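PDB 2G5X: ribosome-inactivating protein from Lychnis chalcedonica, which is a plant ribosome-inactivating protein, a single chain that joins a mixed beta sheet to a largely helical part. Local coordinates for residues A[59-64]-A[68-73]; A[196-201]-A[218-223]. All blocks are in the same frame, centred on the assembly; numbering follows the deposited sequence.

Contact 1: residues A[59-64]-A[68-73]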
# COMPACT_ATOMS: atom_id res chain seq x y z
N ILE A 59 6.26 -11.13 3.29
CA ILE A 59 5.12 -11.07 2.37
C ILE A 59 5.45 -9.95 1.39
O ILE A 59 5.84 -8.85 1.80
CB ILE A 59 3.80 -10.73 3.10
CG1 ILE A 59 3.32 -11.94 3.90
CG2 ILE A 59 2.73 -10.33 2.07
CD1 ILE A 59 2.01 -11.72 4.64
N THR A 60 5.33 -10.23 0.10
CA THR A 60 5.63 -9.24 -0.93
C THR A 60 4.35 -8.68 -1.55
O THR A 60 3.56 -9.43 -2.13
CB THR A 60 6.51 -9.85 -2.05
OG1 THR A 60 7.71 -10.39 -1.47
CG2 THR A 60 6.88 -8.79 -3.09
N LEU A 61 4.14 -7.37 -1.42
CA LEU A 61 2.96 -6.71 -1.96
C LEU A 61 3.22 -6.24 -3.39
O LEU A 61 4.34 -5.86 -3.72
CB LEU A 61 2.61 -5.48 -1.12
CG LEU A 61 2.39 -5.65 0.39
CD1 LEU A 61 2.16 -4.28 1.03
CD2 LEU A 61 1.20 -6.55 0.63
N ALA A 62 2.18 -6.25 -4.22
CA ALA A 62 2.31 -5.80 -5.60
C ALA A 62 1.35 -4.64 -5.87
O ALA A 62 0.14 -4.78 -5.73
CB ALA A 62 2.02 -6.94 -6.57
N PHE A 63 1.90 -3.49 -6.26
CA PHE A 63 1.09 -2.30 -6.56
C PHE A 63 1.15 -1.92 -8.03
O PHE A 63 2.23 -1.88 -8.62
CB PHE A 63 1.57 -1.08 -5.76
CG PHE A 63 1.42 -1.20 -4.27
CD1 PHE A 63 2.44 -1.73 -3.49
CD2 PHE A 63 0.26 -0.76 -3.64
CE1 PHE A 63 2.32 -1.82 -2.11
CE2 PHE A 63 0.12 -0.84 -2.26
CZ PHE A 63 1.15 -1.37 -1.49
N ARG A 64 -0.01 -1.62 -8.62
CA ARG A 64 -0.05 -1.17 -10.01
C ARG A 64 0.69 0.17 -9.99
O ARG A 64 0.38 1.05 -9.19
CB ARG A 64 -1.50 -0.99 -10.47
CG ARG A 64 -1.66 -0.35 -11.85
CD ARG A 64 -3.07 -0.58 -12.43
NE ARG A 64 -3.26 -1.98 -12.82
CZ ARG A 64 -4.09 -2.83 -12.23
NH1 ARG A 64 -4.84 -2.43 -11.21
NH2 ARG A 64 -4.16 -4.08 -12.64
N ALA A 68 -0.66 3.32 -7.89
CA ALA A 68 -0.31 2.79 -6.57
C ALA A 68 -1.44 1.97 -5.94
O ALA A 68 -1.69 2.02 -4.74
CB ALA A 68 0.09 3.94 -5.63
N TYR A 69 -2.11 1.18 -6.78
CA TYR A 69 -3.23 0.34 -6.36
C TYR A 69 -2.78 -1.10 -6.05
O TYR A 69 -2.13 -1.73 -6.88
CB TYR A 69 -4.28 0.36 -7.47
CG TYR A 69 -5.63 -0.20 -7.11
CD1 TYR A 69 -5.95 -1.52 -7.39
CD2 TYR A 69 -6.59 0.61 -6.52
CE1 TYR A 69 -7.21 -2.03 -7.09
CE2 TYR A 69 -7.85 0.11 -6.21
CZ TYR A 69 -8.16 -1.21 -6.50
OH TYR A 69 -9.40 -1.70 -6.20
N LEU A 70 -3.12 -1.61 -4.87
CA LEU A 70 -2.73 -2.98 -4.47
C LEU A 70 -3.53 -4.06 -5.20
O LEU A 70 -4.76 -4.09 -5.13
CB LEU A 70 -2.91 -3.15 -2.95
CG LEU A 70 -2.49 -4.51 -2.37
CD1 LEU A 70 -0.98 -4.67 -2.46
CD2 LEU A 70 -2.95 -4.62 -0.93
N VAL A 71 -2.83 -4.96 -5.90
CA VAL A 71 -3.50 -6.02 -6.65
C VAL A 71 -3.35 -7.43 -6.07
O VAL A 71 -4.03 -8.35 -6.52
CB VAL A 71 -3.02 -6.05 -8.13
CG1 VAL A 71 -3.28 -4.69 -8.79
CG2 VAL A 71 -1.54 -6.41 -8.19
N GLY A 72 -2.48 -7.59 -5.08
CA GLY A 72 -2.28 -8.90 -4.48
C GLY A 72 -0.98 -9.00 -3.71
O GLY A 72 -0.30 -7.99 -3.50
N PHE A 73 -0.62 -10.21 -3.28
CA PHE A 73 0.61 -10.43 -2.53
C PHE A 73 1.15 -11.85 -2.68
O PHE A 73 0.44 -12.76 -3.10
CB PHE A 73 0.40 -10.12 -1.05
CG PHE A 73 -0.54 -11.07 -0.35
CD1 PHE A 73 -1.91 -10.83 -0.33
CD2 PHE A 73 -0.05 -12.23 0.26
CE1 PHE A 73 -2.78 -11.73 0.29
CE2 PHE A 73 -0.91 -13.13 0.88
CZ PHE A 73 -2.28 -12.88 0.90
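L70 lays its CD1 methyl over one face of the F63 ring, 4.1 Å from the ring centroid and displaced toward the rim, a CH-pi contact. With chi1 at -178° and chi2 at 68°, CD1 of L70 is turned toward strand 58-64, where it also lies 3.9 Å from L61 CB. F63 and L70 form a non-hydrogen-bonded antiparallel pair, as do L61 and F73, so these four side chains share one face of the sheet. Farther along, I59 CG2 approaches F73 CD2 at 3.8 Å, set obliquely to the ring. Helix 154-173 packs on I59 and F63, while helix 10-25 reaches F63.

The two segments are the arms of a beta hairpin within the mixed sheet of this ribosome-inactivating protein fold. Near the turn two residues, A68 and Y69, stand opposite the single R64, a G1 bulge: R64 N donates to Y69 O at 2.7 Å, while A68 N gives R64 O only a weak, bent bond. A straighter link follows at V71 N, 3.0 Å from A62 O and nearly in line with that carbonyl.

On the other face R64 and Y69 run side by side, their guanidinium and ring planes 28° apart. R64 bends at chi3, bringing its guanidinium across V71, whose CG1 sits over one face with R64 NH1 3.7 Å away. The polar ends find partners outside the hairpin: R64 NH2 forms a salt bridge with E91, NE bonds to N42 O, and Y69 OH pairs with S117 OG.

Contact 2: residues A[196-201]-A[218-223]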
# COMPACT_ATOMS: atom_id res chain seq x y z
N ILE A 196 -9.17 12.49 7.40
CA ILE A 196 -8.06 11.88 6.67
C ILE A 196 -8.60 11.01 5.54
O ILE A 196 -7.99 10.93 4.48
CB ILE A 196 -7.17 11.02 7.60
CG1 ILE A 196 -6.28 11.94 8.45
CG2 ILE A 196 -6.31 10.06 6.77
CD1 ILE A 196 -5.43 11.21 9.47
N THR A 197 -9.74 10.37 5.77
CA THR A 197 -10.34 9.53 4.74
C THR A 197 -10.75 10.39 3.54
O THR A 197 -10.57 10.00 2.39
CB THR A 197 -11.57 8.76 5.29
OG1 THR A 197 -11.14 7.89 6.35
CG2 THR A 197 -12.23 7.94 4.20
N LEU A 198 -11.30 11.58 3.81
CA LEU A 198 -11.71 12.49 2.74
C LEU A 198 -10.48 13.06 2.03
O LEU A 198 -10.48 13.27 0.82
CB LEU A 198 -12.56 13.63 3.30
CG LEU A 198 -13.16 14.60 2.28
CD1 LEU A 198 -14.04 13.84 1.29
CD2 LEU A 198 -13.98 15.66 3.01
N LEU A 199 -9.43 13.32 2.81
CA LEU A 199 -8.18 13.83 2.25
C LEU A 199 -7.65 12.82 1.23
O LEU A 199 -7.28 13.18 0.11
CB LEU A 199 -7.15 14.04 3.36
CG LEU A 199 -5.72 14.39 2.94
CD1 LEU A 199 -5.70 15.70 2.14
CD2 LEU A 199 -4.85 14.50 4.18
N GLU A 200 -7.61 11.56 1.64
CA GLU A 200 -7.14 10.48 0.78
C GLU A 200 -7.95 10.41 -0.52
O GLU A 200 -7.40 10.21 -1.59
CB GLU A 200 -7.23 9.13 1.51
CG GLU A 200 -6.20 8.95 2.61
CD GLU A 200 -6.43 7.70 3.45
OE1 GLU A 200 -5.56 7.37 4.28
OE2 GLU A 200 -7.48 7.04 3.27
N ASN A 201 -9.26 10.57 -0.41
CA ASN A 201 -10.12 10.52 -1.59
C ASN A 201 -9.80 11.62 -2.60
O ASN A 201 -10.05 11.45 -3.80
CB ASN A 201 -11.59 10.64 -1.19
CG ASN A 201 -12.09 9.43 -0.42
OD1 ASN A 201 -11.45 8.38 -0.41
ND2 ASN A 201 -13.24 9.57 0.22
N GLY A 218 -4.15 27.41 1.23
CA GLY A 218 -5.27 26.72 1.84
C GLY A 218 -6.59 26.77 1.10
O GLY A 218 -6.96 27.79 0.51
N GLY A 219 -7.31 25.65 1.14
CA GLY A 219 -8.61 25.56 0.49
C GLY A 219 -9.46 24.63 1.33
O GLY A 219 -9.61 24.84 2.54
N GLN A 220 -10.02 23.60 0.71
CA GLN A 220 -10.82 22.63 1.43
C GLN A 220 -9.92 21.99 2.48
O GLN A 220 -10.36 21.64 3.58
CB GLN A 220 -11.37 21.58 0.47
CG GLN A 220 -11.98 20.36 1.14
CD GLN A 220 -12.63 19.43 0.14
OE1 GLN A 220 -13.56 18.68 0.48
NE2 GLN A 220 -12.17 19.47 -1.11
N PHE A 221 -8.64 21.85 2.14
CA PHE A 221 -7.66 21.28 3.05
C PHE A 221 -6.54 22.29 3.25
O PHE A 221 -6.38 23.22 2.45
CB PHE A 221 -7.09 19.97 2.49
CG PHE A 221 -8.13 18.90 2.28
CD1 PHE A 221 -8.77 18.76 1.05
CD2 PHE A 221 -8.49 18.06 3.32
CE1 PHE A 221 -9.76 17.80 0.87
CE2 PHE A 221 -9.48 17.09 3.15
CZ PHE A 221 -10.12 16.96 1.92
N THR A 222 -5.78 22.13 4.32
CA THR A 222 -4.68 23.04 4.62
C THR A 222 -3.49 22.76 3.71
O THR A 222 -3.43 21.72 3.05
CB THR A 222 -4.21 22.89 6.08
OG1 THR A 222 -3.57 21.62 6.25
CG2 THR A 222 -5.38 23.00 7.03
N GLU A 223 -2.55 23.69 3.68
CA GLU A 223 -1.36 23.52 2.86
C GLU A 223 -0.57 22.29 3.31
O GLU A 223 0.00 21.57 2.48
CB GLU A 223 -0.48 24.77 2.93
CG GLU A 223 0.75 24.72 2.05
CD GLU A 223 1.45 26.06 1.94
OE1 GLU A 223 2.55 26.11 1.35
OE2 GLU A 223 0.89 27.06 2.43
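F221 reaches from the loop after helix 203-210 to the flank of helix 193-201, where its ring meets L198 and L199. This is loop-on-helix packing, a single aromatic side chain laid against two consecutive helical leucines, and it joins the segment 218-223 to the largely helical part of the chain.

The tight part lies at L199. Its CD1 methyl sits over one face of the F221 ring, 4.1 Å from the centroid and 20° off the ring normal, a CH-pi contact shifted toward the rim. The trans chi1 of L199 (171°) sets the direction in which its side chain leaves the helix, and CD1 is the branch that meets the ring. The helix backbone itself is also met: F221 CE2 comes 3.6 Å from L199 CA, so the far end of the ring abuts the main chain as well as the leucine side chain. L199 also touches F174, and F221 touches M226, so both buried residues have further apolar neighbours.

On the exposed side, where L198 and Q220 also touch a lattice neighbour, the contact thins out. L198 meets the same ring differently, with CG in the ring plane at the edge, 3.9 Å from F221 CZ. On the backbone of this loop, Q220 O receives a weak hydrogen bond from R195, just ahead of 196-201 in the same helix. The extended side chain of Q220 passes L198 at about a right angle, a loose van der Waals approach of methyl to amide oxygen, with L198 CD2 4.0 Å from Q220 OE1.

In the fold
Both segments of contact 1 precede those of contact 2 in the sequence; the centres of the two contacts are about 25 Å apart and their nearest atoms about 10 Å. The hairpin 59-64/68-73 belongs to the mixed sheet, its centre about 7 Å from the centre of the chain, whereas the centre of 196-201/218-223 is about 19 Å from it, and that contact includes no strand. Helix 154-173 neighbours both: it packs on the hairpin through F160, V168 and A169, and its residues Q166 and E170 come close to E200 of helix 193-201. One contact thus belongs to the beta core; the other is where a late loop packs against a helix away from the sheet.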